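Local coordinates for sigma regulatory family protein-PP2C phosphatase (Chlamydia trachomatis serovar L2, PDB 6MAB), which probably acts as a membrane-bound protein phosphatase of the PP2C type, whose periplasmic sensor domain, the part in this structure, is implicated in TCA-cycle regulation, at residues Leu127-Thr132 and Tyr147-Thr152. Residues are numbered along the deposited sequence; the frame is centred on the assembly and turned at random.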
loop_
_atom_site.group_PDB
_atom_site.type_symbol
_atom_site.label_atom_id
_atom_site.label_comp_id
_atom_site.label_asym_id
_atom_site.label_seq_id
_atom_site.Cartn_x
_atom_site.Cartn_y
_atom_site.Cartn_z
ATOM N N LEU A 127 1.230 3.622 -5.338
ATOM C CA LEU A 127 0.917 4.903 -4.735
ATOM C C LEU A 127 0.558 4.728 -3.271
ATOM O O LEU A 127 -0.125 3.773 -2.894
ATOM C CB LEU A 127 -0.252 5.553 -5.435
ATOM C CG LEU A 127 -0.081 5.838 -6.923
ATOM C CD1 LEU A 127 -1.403 6.250 -7.567
ATOM C CD2 LEU A 127 0.982 6.905 -7.105
ATOM N N ALA A 128 1.022 5.667 -2.452
ATOM C CA ALA A 128 0.498 5.830 -1.112
ATOM C C ALA A 128 -0.787 6.629 -1.207
ATOM O O ALA A 128 -0.774 7.779 -1.652
ATOM C CB ALA A 128 1.512 6.564 -0.251
ATOM N N VAL A 129 -1.881 6.012 -0.798
ATOM C CA VAL A 129 -3.206 6.614 -0.830
ATOM C C VAL A 129 -3.536 7.002 0.597
ATOM O O VAL A 129 -3.727 6.128 1.447
ATOM C CB VAL A 129 -4.248 5.644 -1.386
ATOM C CG1 VAL A 129 -5.612 6.304 -1.455
ATOM C CG2 VAL A 129 -3.809 5.114 -2.759
ATOM N N LEU A 130 -3.593 8.300 0.846
ATOM C CA LEU A 130 -3.894 8.845 2.165
ATOM C C LEU A 130 -5.226 9.579 2.107
ATOM O O LEU A 130 -5.452 10.399 1.215
ATOM C CB LEU A 130 -2.795 9.787 2.624
ATOM C CG LEU A 130 -1.642 9.105 3.342
ATOM C CD1 LEU A 130 -0.928 8.095 2.452
ATOM C CD2 LEU A 130 -0.654 10.128 3.879
ATOM N N GLN A 131 -6.124 9.226 3.020
ATOM C CA GLN A 131 -7.428 9.854 3.134
ATOM C C GLN A 131 -7.611 10.321 4.557
ATOM O O GLN A 131 -7.402 9.535 5.486
ATOM C CB GLN A 131 -8.521 8.868 2.727
ATOM C CG GLN A 131 -8.313 8.409 1.304
ATOM C CD GLN A 131 -9.369 7.427 0.794
ATOM O OE1 GLN A 131 -10.429 7.244 1.399
ATOM N NE2 GLN A 131 -9.079 6.814 -0.348
ATOM N N THR A 132 -7.970 11.594 4.715
ATOM C CA THR A 132 -8.128 12.217 6.021
ATOM C C THR A 132 -9.461 12.953 6.102
ATOM O O THR A 132 -9.776 13.775 5.235
ATOM C CB THR A 132 -6.968 13.163 6.270
ATOM O OG1 THR A 132 -5.750 12.419 6.203
ATOM C CG2 THR A 132 -7.098 13.842 7.645
ATOM N N TYR A 147 -7.660 13.951 0.159
ATOM C CA TYR A 147 -7.232 12.768 -0.563
ATOM C C TYR A 147 -5.891 13.061 -1.232
ATOM O O TYR A 147 -5.789 14.007 -2.014
ATOM C CB TYR A 147 -8.316 12.445 -1.586
ATOM C CG TYR A 147 -8.087 11.262 -2.503
ATOM C CD1 TYR A 147 -7.347 11.394 -3.658
ATOM C CD2 TYR A 147 -8.671 10.030 -2.233
ATOM C CE1 TYR A 147 -7.159 10.301 -4.526
ATOM C CE2 TYR A 147 -8.489 8.940 -3.090
ATOM C CZ TYR A 147 -7.742 9.092 -4.231
ATOM O OH TYR A 147 -7.566 8.030 -5.100
ATOM N N THR A 148 -4.860 12.271 -0.916
ATOM C CA THR A 148 -3.556 12.449 -1.547
ATOM C C THR A 148 -3.026 11.127 -2.099
ATOM O O THR A 148 -3.256 10.039 -1.540
ATOM C CB THR A 148 -2.509 13.075 -0.620
ATOM O OG1 THR A 148 -2.360 12.279 0.540
ATOM C CG2 THR A 148 -2.913 14.482 -0.209
ATOM N N LEU A 149 -2.334 11.256 -3.233
ATOM C CA LEU A 149 -1.621 10.178 -3.908
ATOM C C LEU A 149 -0.158 10.576 -4.057
ATOM O O LEU A 149 0.140 11.643 -4.603
ATOM C CB LEU A 149 -2.210 9.912 -5.295
ATOM C CG LEU A 149 -3.690 9.567 -5.407
ATOM C CD1 LEU A 149 -4.082 9.426 -6.880
ATOM C CD2 LEU A 149 -4.050 8.294 -4.639
ATOM N N SER A 150 0.738 9.722 -3.569
ATOM C CA SER A 150 2.177 9.942 -3.598
ATOM C C SER A 150 2.881 8.719 -4.199
ATOM O O SER A 150 2.627 7.578 -3.784
ATOM C CB SER A 150 2.675 10.232 -2.144
ATOM O OG SER A 150 4.070 10.102 -2.015
ATOM N N ASP A 151 3.757 8.946 -5.185
ATOM C CA ASP A 151 4.528 7.838 -5.742
ATOM C C ASP A 151 5.469 7.300 -4.670
ATOM O O ASP A 151 6.240 8.063 -4.076
ATOM C CB ASP A 151 5.310 8.301 -6.959
ATOM C CG ASP A 151 5.811 7.155 -7.812
ATOM O OD1 ASP A 151 6.112 6.080 -7.267
ATOM O OD2 ASP A 151 5.913 7.341 -9.050
ATOM N N THR A 152 5.397 5.999 -4.399
ATOM C CA THR A 152 6.233 5.392 -3.375
ATOM C C THR A 152 7.580 4.892 -3.885
ATOM O O THR A 152 8.303 4.251 -3.117
ATOM C CB THR A 152 5.508 4.238 -2.702
ATOM O OG1 THR A 152 5.313 3.173 -3.642
ATOM C CG2 THR A 152 4.175 4.710 -2.144
HETATM O O HOH W 1 -0.431 10.466 -0.325
HETATM O O HOH W 2 -4.324 13.129 2.662
#
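With CG beside its own backbone N (chi1 -59°) and an extended chain beyond, Q131 runs alongside the ring of Y147, whose CG lies anti to the backbone N. Amide and ring planes differ by 36°, and Q131 NE2 comes within 3.5 Å of Y147 CE2; its hydrogen bond, however, goes to the carbonyl of E104. On the same sheet face V129 and L149 lie side by side, V129 CG2 being 3.7 Å from L149 CD2.

The opposite face carries A128, L130, T148 and S150. T148 OG1 sits 3.3 Å from L130 CB and also hydrogen-bonds two waters: one donates to A128 O, the other only weakly to L130 O. Antiparallel pairing is established by two reciprocal backbone pairs, A128 with S150 and L130 with T148; A128 N to S150 O is the shortest of the four bonds at 2.8 Å, and L130 N to T148 O the straightest (172°).

These are the paired arms of a beta hairpin central to a five-stranded antiparallel sheet. Strand 113-119 flanks 126-135, strand 74-80 flanks 142-151, and helix 35-45 packs against L130 and T148 through I38.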